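Local coordinates for protein citryl-spermidine/3,4-dihydroxybenzoyl-citryl-spermidine:spermidine ligase (Bacillus anthracis, PDB 3TO3) that catalyses the ATP-dependent condensation of spermidine with citryl-spermidine intermediates in the biosynthesis of the siderophore petrobactin, at residues B[333-338]-B[425-430]; B[432-437]-B[469-474]; B[68-73]-B[85-90]; B[26-31]-B[98-103]. All blocks are in the same frame, centred on the assembly; numbering follows the deposited sequence. Where two conformers were deposited one is given.

Interaction 1: residues B[333-338]-B[425-430]; sequences SQDSYL and VIHLVV
D335 OD2 meets the edge of the H427 imidazole, where NE2 gives it a hydrogen bond of 3.3 Å, received through the syn lone pair and almost exactly in the plane of the ring. The bond is long and bent, 145° at the hydrogen. With CG anti to the backbone N (chi1 179°), the carboxylate is carried toward helix 410-432, while its other oxygen turns back and accepts from L338 N at 3.1 Å. That second bond makes D335 the N-cap of helix 336-342. Two residues on, Y337 also holds its ring anti to N and lays CD2 over one face of the imidazole, near the ring centre and 3.7 Å from H427 CD2. The two ring planes are inclined by 48°. L338, next in the helix, brings its CD2 to 3.8 Å from H427 CD2, and its CD1 packs on L428 CD2. The same D335 OD2 accepts from H432 NE2, and H427 ND1 is bonded to H546 NE2, so hydrogen bonds link H432, D335, H427 and H546 in that order. A carboxylate buried with two histidine donors and a capped backbone N-H would be expected to stay ionised. It probably also raises the proton affinity of the imidazoles, while Y337 over the ring face and the bonds at both nitrogens restrict the rotation of the H427 ring.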
loop_
_atom_site.group_PDB
_atom_site.type_symbol
_atom_site.label_atom_id
_atom_site.label_comp_id
_atom_site.label_asym_id
_atom_site.label_seq_id
_atom_site.Cartn_x
_atom_site.Cartn_y
_atom_site.Cartn_z
ATOM N N SER B 333 36.933 25.362 -5.172
ATOM C CA SER B 333 37.730 26.435 -4.581
ATOM C C SER B 333 39.172 26.500 -5.124
ATOM O O SER B 333 39.848 27.517 -4.982
ATOM C CB SER B 333 37.724 26.347 -3.056
ATOM O OG SER B 333 38.600 25.323 -2.646
ATOM N N GLN B 334 39.644 25.421 -5.737
ATOM C CA GLN B 334 40.958 25.452 -6.382
ATOM C C GLN B 334 40.917 25.719 -7.898
ATOM O O GLN B 334 41.942 25.605 -8.561
ATOM C CB GLN B 334 41.758 24.179 -6.069
ATOM C CG GLN B 334 41.807 23.821 -4.584
ATOM C CD GLN B 334 42.697 24.750 -3.770
ATOM O OE1 GLN B 334 43.839 25.026 -4.150
ATOM N NE2 GLN B 334 42.176 25.233 -2.637
ATOM N N ASP B 335 39.742 26.014 -8.455
ATOM C CA ASP B 335 39.616 26.263 -9.907
ATOM C C ASP B 335 39.185 27.708 -10.168
ATOM O O ASP B 335 38.084 28.103 -9.796
ATOM C CB ASP B 335 38.609 25.283 -10.528
ATOM C CG ASP B 335 38.411 25.495 -12.029
ATOM O OD1 ASP B 335 38.306 26.650 -12.476
ATOM O OD2 ASP B 335 38.330 24.501 -12.776
ATOM N N SER B 336 40.050 28.488 -10.820
ATOM C CA SER B 336 39.813 29.919 -10.964
ATOM C C SER B 336 38.516 30.180 -11.716
ATOM O O SER B 336 37.696 30.980 -11.269
ATOM C CB SER B 336 40.983 30.627 -11.651
ATOM O OG SER B 336 41.184 30.130 -12.960
ATOM N N TYR B 337 38.331 29.507 -12.851
ATOM C CA TYR B 337 37.107 29.688 -13.626
ATOM C C TYR B 337 35.841 29.441 -12.803
ATOM O O TYR B 337 34.957 30.258 -12.787
ATOM C CB TYR B 337 37.056 28.814 -14.860
ATOM C CG TYR B 337 35.688 28.857 -15.517
ATOM C CD1 TYR B 337 35.276 29.955 -16.266
ATOM C CD2 TYR B 337 34.815 27.795 -15.402
ATOM C CE1 TYR B 337 34.019 29.983 -16.870
ATOM C CE2 TYR B 337 33.571 27.824 -15.986
ATOM C CZ TYR B 337 33.165 28.902 -16.717
ATOM O OH TYR B 337 31.902 28.875 -17.292
ATOM N N LEU B 338 35.765 28.317 -12.118
ATOM C CA LEU B 338 34.599 28.005 -11.317
ATOM C C LEU B 338 34.480 28.923 -10.105
ATOM O O LEU B 338 33.392 29.328 -9.753
ATOM C CB LEU B 338 34.611 26.528 -10.859
ATOM C CG LEU B 338 34.541 25.415 -11.916
ATOM C CD1 LEU B 338 34.542 24.023 -11.271
ATOM C CD2 LEU B 338 33.317 25.562 -12.850
ATOM N N VAL B 425 28.729 23.460 -15.713
ATOM C CA VAL B 425 28.498 22.041 -15.566
ATOM C C VAL B 425 29.387 21.263 -16.530
ATOM O O VAL B 425 30.010 20.280 -16.137
ATOM C CB VAL B 425 27.023 21.655 -15.831
ATOM C CG1 VAL B 425 26.859 20.165 -15.687
ATOM C CG2 VAL B 425 26.069 22.399 -14.881
ATOM N N ILE B 426 29.457 21.706 -17.786
ATOM C CA ILE B 426 30.254 21.006 -18.803
ATOM C C ILE B 426 31.741 21.154 -18.479
ATOM O O ILE B 426 32.533 20.209 -18.629
ATOM C CB ILE B 426 29.935 21.533 -20.239
ATOM C CG1 ILE B 426 28.481 21.225 -20.581
ATOM C CG2 ILE B 426 30.832 20.902 -21.279
ATOM C CD1 ILE B 426 28.004 21.801 -21.908
ATOM N N HIS B 427 32.113 22.350 -18.016
ATOM C CA HIS B 427 33.467 22.572 -17.551
ATOM C C HIS B 427 33.902 21.571 -16.468
ATOM O O HIS B 427 35.003 21.037 -16.535
ATOM C CB HIS B 427 33.638 23.990 -17.043
ATOM C CG HIS B 427 35.048 24.328 -16.707
ATOM N ND1 HIS B 427 35.940 24.808 -17.643
ATOM C CD2 HIS B 427 35.730 24.248 -15.539
ATOM C CE1 HIS B 427 37.117 25.010 -17.065
ATOM N NE2 HIS B 427 37.013 24.686 -15.789
ATOM N N LEU B 428 33.042 21.351 -15.468
ATOM C CA LEU B 428 33.264 20.362 -14.416
ATOM C C LEU B 428 33.535 18.983 -15.005
ATOM O O LEU B 428 34.428 18.266 -14.553
ATOM C CB LEU B 428 32.029 20.270 -13.513
ATOM C CG LEU B 428 31.990 21.246 -12.347
ATOM C CD1 LEU B 428 30.687 21.157 -11.583
ATOM C CD2 LEU B 428 33.179 20.958 -11.422
ATOM N N VAL B 429 32.746 18.600 -16.005
ATOM C CA VAL B 429 32.926 17.312 -16.655
ATOM C C VAL B 429 34.291 17.216 -17.336
ATOM O O VAL B 429 35.039 16.261 -17.118
ATOM C CB VAL B 429 31.817 17.040 -17.698
ATOM C CG1 VAL B 429 32.253 15.956 -18.686
ATOM C CG2 VAL B 429 30.518 16.666 -16.991
ATOM N N VAL B 430 34.628 18.217 -18.140
ATOM C CA VAL B 430 35.830 18.129 -18.991
ATOM C C VAL B 430 37.145 18.404 -18.256
ATOM O O VAL B 430 38.176 17.734 -18.461
ATOM C CB VAL B 430 35.699 19.071 -20.192
ATOM C CG1 VAL B 430 36.915 18.965 -21.099
ATOM C CG2 VAL B 430 34.358 18.813 -20.960
#

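Interaction 2: residues B[432-437]-B[469-474]; sequences HGIALE and PFLKEM
L471 packs its CD2 against the carbonyl of H432, the last residue of helix 410-432, and the contact can be traced outward from the backbone. CG stands anti to the carbonyl carbon (chi1 -52°), which turns the branch toward 432-437 although the CB itself starts away from it. Of the two methyls, CD2 makes the contact: it lies 3.4 Å from H432 O and 4.2 Å from I434 CG1, the I434 and L471 side chains crossing at about a right angle. At the root of the same residue, L471 CA directs its hydrogen at H432 O, with CA and O 3.6 Å apart and 157° at the hydrogen. G433, which has positive phi (55°), lies directly against F470, its CA 3.3 Å from F470 CB and at the edge of the F470 ring. On the solvent side K472 NZ approaches the edge of the H432 ring, 3.8 Å from CE1, while H432 NE2 is bonded to D335. Positive phi at the first non-helical residue is a common way to end a helix; here helix 410-432 stops at H432 and the chain turns into strand 434-435, which pairs antiparallel with strand 465-467 in a three-stranded mixed sheet.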
loop_
_atom_site.group_PDB
_atom_site.type_symbol
_atom_site.label_atom_id
_atom_site.label_comp_id
_atom_site.label_asym_id
_atom_site.label_seq_id
_atom_site.Cartn_x
_atom_site.Cartn_y
_atom_site.Cartn_z
ATOM N N HIS B 432 37.445 18.500 -14.827
ATOM C CA HIS B 432 37.531 17.653 -13.644
ATOM C C HIS B 432 37.129 16.174 -13.709
ATOM O O HIS B 432 37.348 15.448 -12.741
ATOM C CB HIS B 432 36.823 18.363 -12.491
ATOM C CG HIS B 432 37.403 19.708 -12.211
ATOM N ND1 HIS B 432 38.617 19.866 -11.581
ATOM C CD2 HIS B 432 36.976 20.951 -12.529
ATOM C CE1 HIS B 432 38.907 21.151 -11.506
ATOM N NE2 HIS B 432 37.928 21.831 -12.072
ATOM N N GLY B 433 36.588 15.726 -14.843
ATOM C CA GLY B 433 35.952 14.412 -14.923
ATOM C C GLY B 433 34.827 14.118 -13.926
ATOM O O GLY B 433 34.630 12.984 -13.505
ATOM N N ILE B 434 34.054 15.127 -13.565
ATOM C CA ILE B 434 33.009 14.940 -12.584
ATOM C C ILE B 434 31.654 15.302 -13.199
ATOM O O ILE B 434 31.447 16.434 -13.616
ATOM C CB ILE B 434 33.246 15.856 -11.394
ATOM C CG1 ILE B 434 34.514 15.443 -10.654
ATOM C CG2 ILE B 434 32.074 15.830 -10.450
ATOM C CD1 ILE B 434 34.785 16.296 -9.452
ATOM N N ALA B 435 30.721 14.356 -13.264
ATOM C CA ALA B 435 29.411 14.703 -13.799
ATOM C C ALA B 435 28.381 14.723 -12.679
ATOM O O ALA B 435 28.034 13.694 -12.110
ATOM C CB ALA B 435 29.016 13.759 -14.875
ATOM N N LEU B 436 27.932 15.922 -12.337
ATOM C CA LEU B 436 26.855 16.099 -11.391
ATOM C C LEU B 436 25.617 15.741 -12.159
ATOM O O LEU B 436 25.577 15.924 -13.380
ATOM C CB LEU B 436 26.799 17.553 -10.930
ATOM C CG LEU B 436 28.138 17.968 -10.299
ATOM C CD1 LEU B 436 28.153 19.429 -9.930
ATOM C CD2 LEU B 436 28.417 17.093 -9.086
ATOM N N GLU B 437 24.601 15.250 -11.460
ATOM C CA GLU B 437 23.366 14.949 -12.133
ATOM C C GLU B 437 22.729 16.323 -12.350
ATOM O O GLU B 437 22.391 17.062 -11.437
ATOM C CB GLU B 437 22.491 14.107 -11.231
ATOM C CG GLU B 437 21.513 13.208 -11.943
ATOM C CD GLU B 437 20.501 12.588 -10.974
ATOM O OE1 GLU B 437 19.580 11.889 -11.449
ATOM O OE2 GLU B 437 20.624 12.809 -9.741
ATOM N N PRO B 469 40.184 8.466 -14.309
ATOM C CA PRO B 469 41.314 8.984 -15.090
ATOM C C PRO B 469 41.240 10.485 -15.383
ATOM O O PRO B 469 42.284 11.055 -15.673
ATOM C CB PRO B 469 41.231 8.184 -16.393
ATOM C CG PRO B 469 40.600 6.886 -15.976
ATOM C CD PRO B 469 39.563 7.296 -14.952
ATOM N N PHE B 470 40.065 11.116 -15.312
ATOM C CA PHE B 470 39.992 12.553 -15.565
ATOM C C PHE B 470 40.241 13.464 -14.343
ATOM O O PHE B 470 40.345 14.683 -14.488
ATOM C CB PHE B 470 38.641 12.933 -16.193
ATOM C CG PHE B 470 38.594 12.787 -17.697
ATOM C CD1 PHE B 470 39.469 11.923 -18.359
ATOM C CD2 PHE B 470 37.691 13.530 -18.443
ATOM C CE1 PHE B 470 39.437 11.805 -19.730
ATOM C CE2 PHE B 470 37.659 13.426 -19.817
ATOM C CZ PHE B 470 38.530 12.564 -20.467
ATOM N N LEU B 471 40.309 12.900 -13.146
ATOM C CA LEU B 471 40.413 13.742 -11.957
ATOM C C LEU B 471 41.710 14.559 -11.952
ATOM O O LEU B 471 42.766 14.059 -12.329
ATOM C CB LEU B 471 40.294 12.897 -10.690
ATOM C CG LEU B 471 39.061 11.986 -10.643
ATOM C CD1 LEU B 471 39.116 11.044 -9.456
ATOM C CD2 LEU B 471 37.763 12.812 -10.630
ATOM N N LYS B 472 41.618 15.827 -11.559
ATOM C CA LYS B 472 42.796 16.684 -11.495
ATOM C C LYS B 472 43.744 16.091 -10.466
ATOM O O LYS B 472 44.959 16.057 -10.683
ATOM C CB LYS B 472 42.438 18.132 -11.136
ATOM C CG LYS B 472 42.825 19.194 -12.185
ATOM C CD LYS B 472 43.169 20.520 -11.482
ATOM C CE LYS B 472 42.761 21.762 -12.283
ATOM N NZ LYS B 472 42.275 22.884 -11.385
ATOM N N GLU B 473 43.195 15.627 -9.344
ATOM C CA GLU B 473 43.979 14.802 -8.427
ATOM C C GLU B 473 43.259 13.490 -8.061
ATOM O O GLU B 473 42.306 13.473 -7.279
ATOM C CB GLU B 473 44.323 15.621 -7.182
ATOM C CG GLU B 473 43.510 16.911 -7.075
ATOM C CD GLU B 473 43.950 17.804 -5.927
ATOM O OE1 GLU B 473 43.090 18.505 -5.347
ATOM O OE2 GLU B 473 45.160 17.813 -5.612
HETATM N N MSE B 474 43.786 12.377 -8.561
HETATM C CA MSE B 474 43.102 11.090 -8.453
HETATM C C MSE B 474 43.172 10.560 -7.040
HETATM O O MSE B 474 42.396 9.683 -6.661
HETATM C CB MSE B 474 43.726 10.061 -9.398
HETATM C CG MSE B 474 43.839 10.523 -10.839
HETATM SE SE MSE B 474 44.519 9.113 -12.000
HETATM C CE MSE B 474 44.892 10.186 -13.590
#

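Interaction 3: residues B[68-73]-B[85-90]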
loop_
_atom_site.group_PDB
_atom_site.type_symbol
_atom_site.label_atom_id
_atom_site.label_comp_id
_atom_site.label_asym_id
_atom_site.label_seq_id
_atom_site.Cartn_x
_atom_site.Cartn_y
_atom_site.Cartn_z
ATOM N N TYR B 68 -5.904 3.758 -32.059
ATOM C CA TYR B 68 -5.775 5.100 -31.487
ATOM C C TYR B 68 -5.042 6.037 -32.434
ATOM O O TYR B 68 -3.996 5.685 -32.962
ATOM C CB TYR B 68 -5.071 5.049 -30.143
ATOM C CG TYR B 68 -5.873 4.324 -29.103
ATOM C CD1 TYR B 68 -6.786 5.004 -28.332
ATOM C CD2 TYR B 68 -5.748 2.947 -28.919
ATOM C CE1 TYR B 68 -7.532 4.367 -27.397
ATOM C CE2 TYR B 68 -6.508 2.284 -27.968
ATOM C CZ TYR B 68 -7.389 3.021 -27.199
ATOM O OH TYR B 68 -8.170 2.453 -26.233
ATOM N N GLU B 69 -5.594 7.231 -32.639
ATOM C CA GLU B 69 -5.079 8.160 -33.639
ATOM C C GLU B 69 -4.707 9.477 -33.014
ATOM O O GLU B 69 -5.426 9.988 -32.168
ATOM C CB GLU B 69 -6.136 8.472 -34.695
ATOM C CG GLU B 69 -6.349 7.398 -35.727
ATOM C CD GLU B 69 -7.344 7.810 -36.820
ATOM O OE1 GLU B 69 -7.814 8.981 -36.822
ATOM O OE2 GLU B 69 -7.656 6.950 -37.675
ATOM N N CYS B 70 -3.593 10.034 -33.450
ATOM C CA CYS B 70 -3.257 11.394 -33.088
ATOM C C CYS B 70 -2.238 11.981 -34.042
ATOM O O CYS B 70 -1.530 11.244 -34.719
ATOM C CB CYS B 70 -2.741 11.452 -31.653
ATOM S SG CYS B 70 -1.374 10.397 -31.333
ATOM N N TYR B 71 -2.179 13.312 -34.079
ATOM C CA TYR B 71 -1.219 14.038 -34.879
ATOM C C TYR B 71 -0.059 14.525 -33.995
ATOM O O TYR B 71 -0.257 14.923 -32.851
ATOM C CB TYR B 71 -1.893 15.232 -35.561
ATOM C CG TYR B 71 -2.703 14.875 -36.803
ATOM C CD1 TYR B 71 -4.088 14.709 -36.742
ATOM C CD2 TYR B 71 -2.086 14.713 -38.035
ATOM C CE1 TYR B 71 -4.836 14.386 -37.885
ATOM C CE2 TYR B 71 -2.820 14.396 -39.185
ATOM C CZ TYR B 71 -4.195 14.225 -39.100
ATOM O OH TYR B 71 -4.932 13.929 -40.249
ATOM N N GLY B 72 1.154 14.492 -34.528
ATOM C CA GLY B 72 2.281 15.057 -33.820
ATOM C C GLY B 72 3.483 15.224 -34.712
ATOM O O GLY B 72 3.379 15.138 -35.920
ATOM N N ARG B 73 4.636 15.451 -34.098
ATOM C CA ARG B 73 5.848 15.760 -34.820
ATOM C C ARG B 73 7.012 14.976 -34.225
ATOM O O ARG B 73 7.007 14.646 -33.033
ATOM C CB ARG B 73 6.166 17.248 -34.658
ATOM C CG ARG B 73 5.172 18.224 -35.270
ATOM C CD ARG B 73 5.439 19.674 -34.791
ATOM N NE ARG B 73 4.937 19.857 -33.422
ATOM C CZ ARG B 73 5.307 20.828 -32.591
ATOM N NH1 ARG B 73 6.229 21.738 -32.939
ATOM N NH2 ARG B 73 4.755 20.882 -31.395
ATOM N N SER B 85 -2.369 16.726 -30.790
ATOM C CA SER B 85 -3.822 16.624 -30.924
ATOM C C SER B 85 -4.315 15.638 -29.907
ATOM O O SER B 85 -3.549 14.802 -29.465
ATOM C CB SER B 85 -4.226 16.155 -32.330
ATOM O OG SER B 85 -4.176 14.734 -32.443
ATOM N N LEU B 86 -5.601 15.691 -29.586
ATOM C CA LEU B 86 -6.190 14.738 -28.657
ATOM C C LEU B 86 -6.000 13.297 -29.150
ATOM O O LEU B 86 -5.883 13.034 -30.348
ATOM C CB LEU B 86 -7.690 15.011 -28.535
ATOM C CG LEU B 86 -8.134 16.324 -27.872
ATOM C CD1 LEU B 86 -9.675 16.375 -27.829
ATOM C CD2 LEU B 86 -7.561 16.436 -26.474
ATOM N N ILE B 87 -5.954 12.356 -28.217
ATOM C CA ILE B 87 -5.840 10.968 -28.582
ATOM C C ILE B 87 -7.205 10.306 -28.686
ATOM O O ILE B 87 -7.956 10.226 -27.703
ATOM C CB ILE B 87 -4.905 10.241 -27.615
ATOM C CG1 ILE B 87 -3.472 10.763 -27.837
ATOM C CG2 ILE B 87 -4.989 8.726 -27.821
ATOM C CD1 ILE B 87 -2.775 11.046 -26.616
ATOM N N VAL B 88 -7.513 9.854 -29.902
ATOM C CA VAL B 88 -8.842 9.384 -30.274
ATOM C C VAL B 88 -8.865 7.881 -30.500
ATOM O O VAL B 88 -7.994 7.318 -31.191
ATOM C CB VAL B 88 -9.310 10.056 -31.578
ATOM C CG1 VAL B 88 -10.684 9.576 -31.952
ATOM C CG2 VAL B 88 -9.300 11.561 -31.407
ATOM N N ARG B 89 -9.863 7.231 -29.911
ATOM C CA ARG B 89 -10.058 5.807 -30.104
ATOM C C ARG B 89 -11.008 5.546 -31.268
ATOM O O ARG B 89 -12.160 5.982 -31.258
ATOM C CB ARG B 89 -10.622 5.181 -28.835
ATOM C CG ARG B 89 -10.810 3.657 -28.893
ATOM C CD ARG B 89 -11.360 3.195 -27.572
ATOM N NE ARG B 89 -11.437 1.750 -27.404
ATOM C CZ ARG B 89 -12.474 1.005 -27.775
ATOM N NH1 ARG B 89 -13.520 1.562 -28.392
ATOM N NH2 ARG B 89 -12.461 -0.300 -27.539
ATOM N N VAL B 90 -10.529 4.824 -32.273
ATOM C CA VAL B 90 -11.348 4.514 -33.442
ATOM C C VAL B 90 -11.721 3.041 -33.550
ATOM O O VAL B 90 -10.851 2.178 -33.729
ATOM C CB VAL B 90 -10.624 4.889 -34.718
ATOM C CG1 VAL B 90 -11.553 4.713 -35.915
ATOM C CG2 VAL B 90 -10.123 6.315 -34.598
#
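Y68 and E69 pair antiparallel with R89 and V88, the short strand axes 4.8 Å apart at their closest and 138° between their directions. E69 and V88 form the hydrogen-bonded pair: E69 N gives to V88 O at 2.8 Å, V88 N returns to E69 O at 3.1 Å, and both donors lie in the carbonyl planes. Y68 and R89 are the neighbouring non-hydrogen-bonded pair. Farther along, a side chain takes over from the backbone, since S85 OG accepts from Y71 N at 2.9 Å and 176°. The serine hydroxyl is placed there by chi1 84°, which sets OG between its own N and carbonyl carbon; the return bond from S85 N to Y71 O is weak. On the face of Y68 and R89, the extended arginine chain crosses the tyrosine at a slant, with R89 CB 3.5 Å from Y68 CE1, CG also near CE1 and CD near OH. The phenol oxygen ends at the guanidinium edge, near its plane, and both Y68 OH and R89 NE are bonded to E106 OE1. The same side of the sheet carries I87 CG1, 3.9 Å from C70 CB. On the other face, V90 CG2 rests against the E69 carboxylate. Strand 65-74 thus lies between strand 52-59 and strand 88-90 in an antiparallel sheet, with helix 100-110 packed by Y68 and R89 and helix 18-37 touched by I87.

Interaction 4: residues B[26-31]-B[98-103]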
loop_
_atom_site.group_PDB
_atom_site.type_symbol
_atom_site.label_atom_id
_atom_site.label_comp_id
_atom_site.label_asym_id
_atom_site.label_seq_id
_atom_site.Cartn_x
_atom_site.Cartn_y
_atom_site.Cartn_z
ATOM N N ARG B 26 -3.222 15.936 -20.522
ATOM C CA ARG B 26 -1.787 16.114 -20.416
ATOM C C ARG B 26 -1.089 14.771 -20.130
ATOM O O ARG B 26 -0.074 14.438 -20.758
ATOM C CB ARG B 26 -1.435 17.141 -19.346
ATOM C CG ARG B 26 0.063 17.233 -19.073
ATOM C CD ARG B 26 0.403 18.031 -17.822
ATOM N NE ARG B 26 1.798 17.784 -17.491
ATOM C CZ ARG B 26 2.439 18.248 -16.421
ATOM N NH1 ARG B 26 1.818 19.043 -15.537
ATOM N NH2 ARG B 26 3.727 17.931 -16.244
ATOM N N VAL B 27 -1.648 13.996 -19.205
ATOM C CA VAL B 27 -1.025 12.751 -18.804
ATOM C C VAL B 27 -1.051 11.745 -19.940
ATOM O O VAL B 27 -0.088 11.027 -20.151
ATOM C CB VAL B 27 -1.667 12.168 -17.521
ATOM C CG1 VAL B 27 -1.240 10.729 -17.317
ATOM C CG2 VAL B 27 -1.286 13.017 -16.290
ATOM N N LEU B 28 -2.147 11.709 -20.694
ATOM C CA LEU B 28 -2.179 10.892 -21.888
ATOM C C LEU B 28 -1.132 11.352 -22.913
ATOM O O LEU B 28 -0.446 10.532 -23.520
ATOM C CB LEU B 28 -3.566 10.908 -22.521
ATOM C CG LEU B 28 -4.547 9.925 -21.915
ATOM C CD1 LEU B 28 -5.926 10.184 -22.505
ATOM C CD2 LEU B 28 -4.066 8.541 -22.270
ATOM N N ARG B 29 -1.012 12.661 -23.095
ATOM C CA ARG B 29 -0.068 13.194 -24.067
ATOM C C ARG B 29 1.373 12.762 -23.733
ATOM O O ARG B 29 2.099 12.258 -24.604
ATOM C CB ARG B 29 -0.207 14.722 -24.175
ATOM C CG ARG B 29 0.837 15.378 -25.050
ATOM C CD ARG B 29 0.617 16.901 -25.172
ATOM N NE ARG B 29 0.807 17.600 -23.889
ATOM C CZ ARG B 29 1.963 17.665 -23.219
ATOM N NH1 ARG B 29 3.049 17.070 -23.691
ATOM N NH2 ARG B 29 2.041 18.314 -22.062
ATOM N N GLN B 30 1.778 12.936 -22.473
ATOM C CA GLN B 30 3.153 12.630 -22.096
ATOM C C GLN B 30 3.325 11.105 -22.229
ATOM O O GLN B 30 4.342 10.646 -22.745
ATOM C CB GLN B 30 3.524 13.171 -20.695
ATOM C CG GLN B 30 3.449 14.733 -20.609
ATOM C CD GLN B 30 3.963 15.340 -19.290
ATOM O OE1 GLN B 30 3.823 16.554 -19.053
ATOM N NE2 GLN B 30 4.591 14.510 -18.448
ATOM N N LEU B 31 2.298 10.338 -21.849
ATOM C CA LEU B 31 2.350 8.870 -22.007
ATOM C C LEU B 31 2.612 8.446 -23.463
ATOM O O LEU B 31 3.522 7.677 -23.735
ATOM C CB LEU B 31 1.086 8.188 -21.480
ATOM C CG LEU B 31 0.943 6.659 -21.605
ATOM C CD1 LEU B 31 2.052 5.900 -20.877
ATOM C CD2 LEU B 31 -0.404 6.229 -21.052
ATOM N N GLN B 98 -11.196 8.399 -22.781
ATOM C CA GLN B 98 -11.445 8.783 -21.388
ATOM C C GLN B 98 -10.755 7.972 -20.287
ATOM O O GLN B 98 -10.721 8.382 -19.122
ATOM C CB GLN B 98 -12.935 8.712 -21.127
ATOM C CG GLN B 98 -13.754 9.046 -22.325
ATOM C CD GLN B 98 -14.648 10.200 -22.040
ATOM O OE1 GLN B 98 -15.869 10.038 -21.963
ATOM N NE2 GLN B 98 -14.049 11.378 -21.832
ATOM N N SER B 99 -10.189 6.837 -20.650
ATOM C CA SER B 99 -9.682 5.932 -19.646
ATOM C C SER B 99 -8.250 5.563 -19.960
ATOM O O SER B 99 -8.002 4.782 -20.887
ATOM C CB SER B 99 -10.529 4.653 -19.655
ATOM O OG SER B 99 -9.969 3.703 -18.774
ATOM N N VAL B 100 -7.321 6.042 -19.140
ATOM C CA VAL B 100 -5.930 5.728 -19.353
ATOM C C VAL B 100 -5.738 4.206 -19.191
ATOM O O VAL B 100 -4.981 3.583 -19.935
ATOM C CB VAL B 100 -4.997 6.572 -18.434
ATOM C CG1 VAL B 100 -5.045 6.078 -17.014
ATOM C CG2 VAL B 100 -3.587 6.511 -18.928
ATOM N N ALA B 101 -6.467 3.587 -18.266
ATOM C CA ALA B 101 -6.357 2.144 -18.106
ATOM C C ALA B 101 -6.747 1.397 -19.388
ATOM O O ALA B 101 -6.064 0.442 -19.789
ATOM C CB ALA B 101 -7.201 1.639 -16.903
ATOM N N GLN B 102 -7.849 1.817 -20.013
ATOM C CA GLN B 102 -8.318 1.174 -21.239
ATOM C C GLN B 102 -7.319 1.351 -22.389
ATOM O O GLN B 102 -7.015 0.384 -23.122
ATOM C CB GLN B 102 -9.714 1.692 -21.652
ATOM C CG GLN B 102 -10.402 0.840 -22.716
ATOM C CD GLN B 102 -11.655 1.488 -23.298
ATOM O OE1 GLN B 102 -12.134 2.519 -22.803
ATOM N NE2 GLN B 102 -12.197 0.877 -24.362
ATOM N N PHE B 103 -6.827 2.583 -22.553
ATOM C CA PHE B 103 -5.821 2.840 -23.564
ATOM C C PHE B 103 -4.669 1.843 -23.350
ATOM O O PHE B 103 -4.313 1.099 -24.253
ATOM C CB PHE B 103 -5.330 4.302 -23.531
ATOM C CG PHE B 103 -4.121 4.547 -24.402
ATOM C CD1 PHE B 103 -4.241 4.607 -25.781
ATOM C CD2 PHE B 103 -2.850 4.666 -23.841
ATOM C CE1 PHE B 103 -3.124 4.805 -26.595
ATOM C CE2 PHE B 103 -1.733 4.850 -24.647
ATOM C CZ PHE B 103 -1.876 4.919 -26.032
#
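Q30 OE1 is gripped by two nitrogens of R26, one turn earlier on helix 18-37, while L28 and L31 of that helix pack against helix 100-110. R26 NE lies 2.8 Å from Q30 OE1 and R26 NH2 3.1 Å; the guanidinium approaches side-on, both donors coming from the same face of the amide plane. The NE donor stands 52° out of that plane, so it does not point at a lone pair. Across the helices the meeting is apolar. V100 CG2 touches two leucine methyls, L28 CD2 at 3.9 Å and L31 CD2 at 3.8 Å. F103 adds its ring, CD2 lying 4.0 Å from L31 CD2. L31 reaches both residues because CG is anti to its backbone N (chi1 178°), bringing CD2 across toward helix 100-110. That helix is capped by S99, whose OG accepts from Q102 N at 3.1 Å. F103 also meets the Y68 ring edge-to-face, and S99 and A101 pack on E261 and K359 of the second subunit. The four touching residues are buried and hydrocarbon on both sides, so the helices are probably held together here by dispersion and exclusion of water, while the R26-Q30 bonds and the S99 cap serve polar groups within each segment.

Overall arrangement
The contacts form two pairs. Interactions 3 and 4 have centres 11 Å apart and touch through Y68 with F103 and R89 with Q102; in sequence 68-73 and 85-90 fall between 26-31 and 98-103. Interactions 1 and 2 follow much later, with centres 10 Å apart; helix 410-432 runs straight into strand 434-435, and D335 joins both through H427 and H432. The pairs are separated by more than 40 Å between centres, interaction 4 lying across the chain's centre from interactions 1 and 2. All four lie away from the ATP and magnesium sites: one pair joins the N-terminal sheet to helices 18-37 and 100-110, the other joins helices 336-342 and 410-432 to the three-stranded sheet.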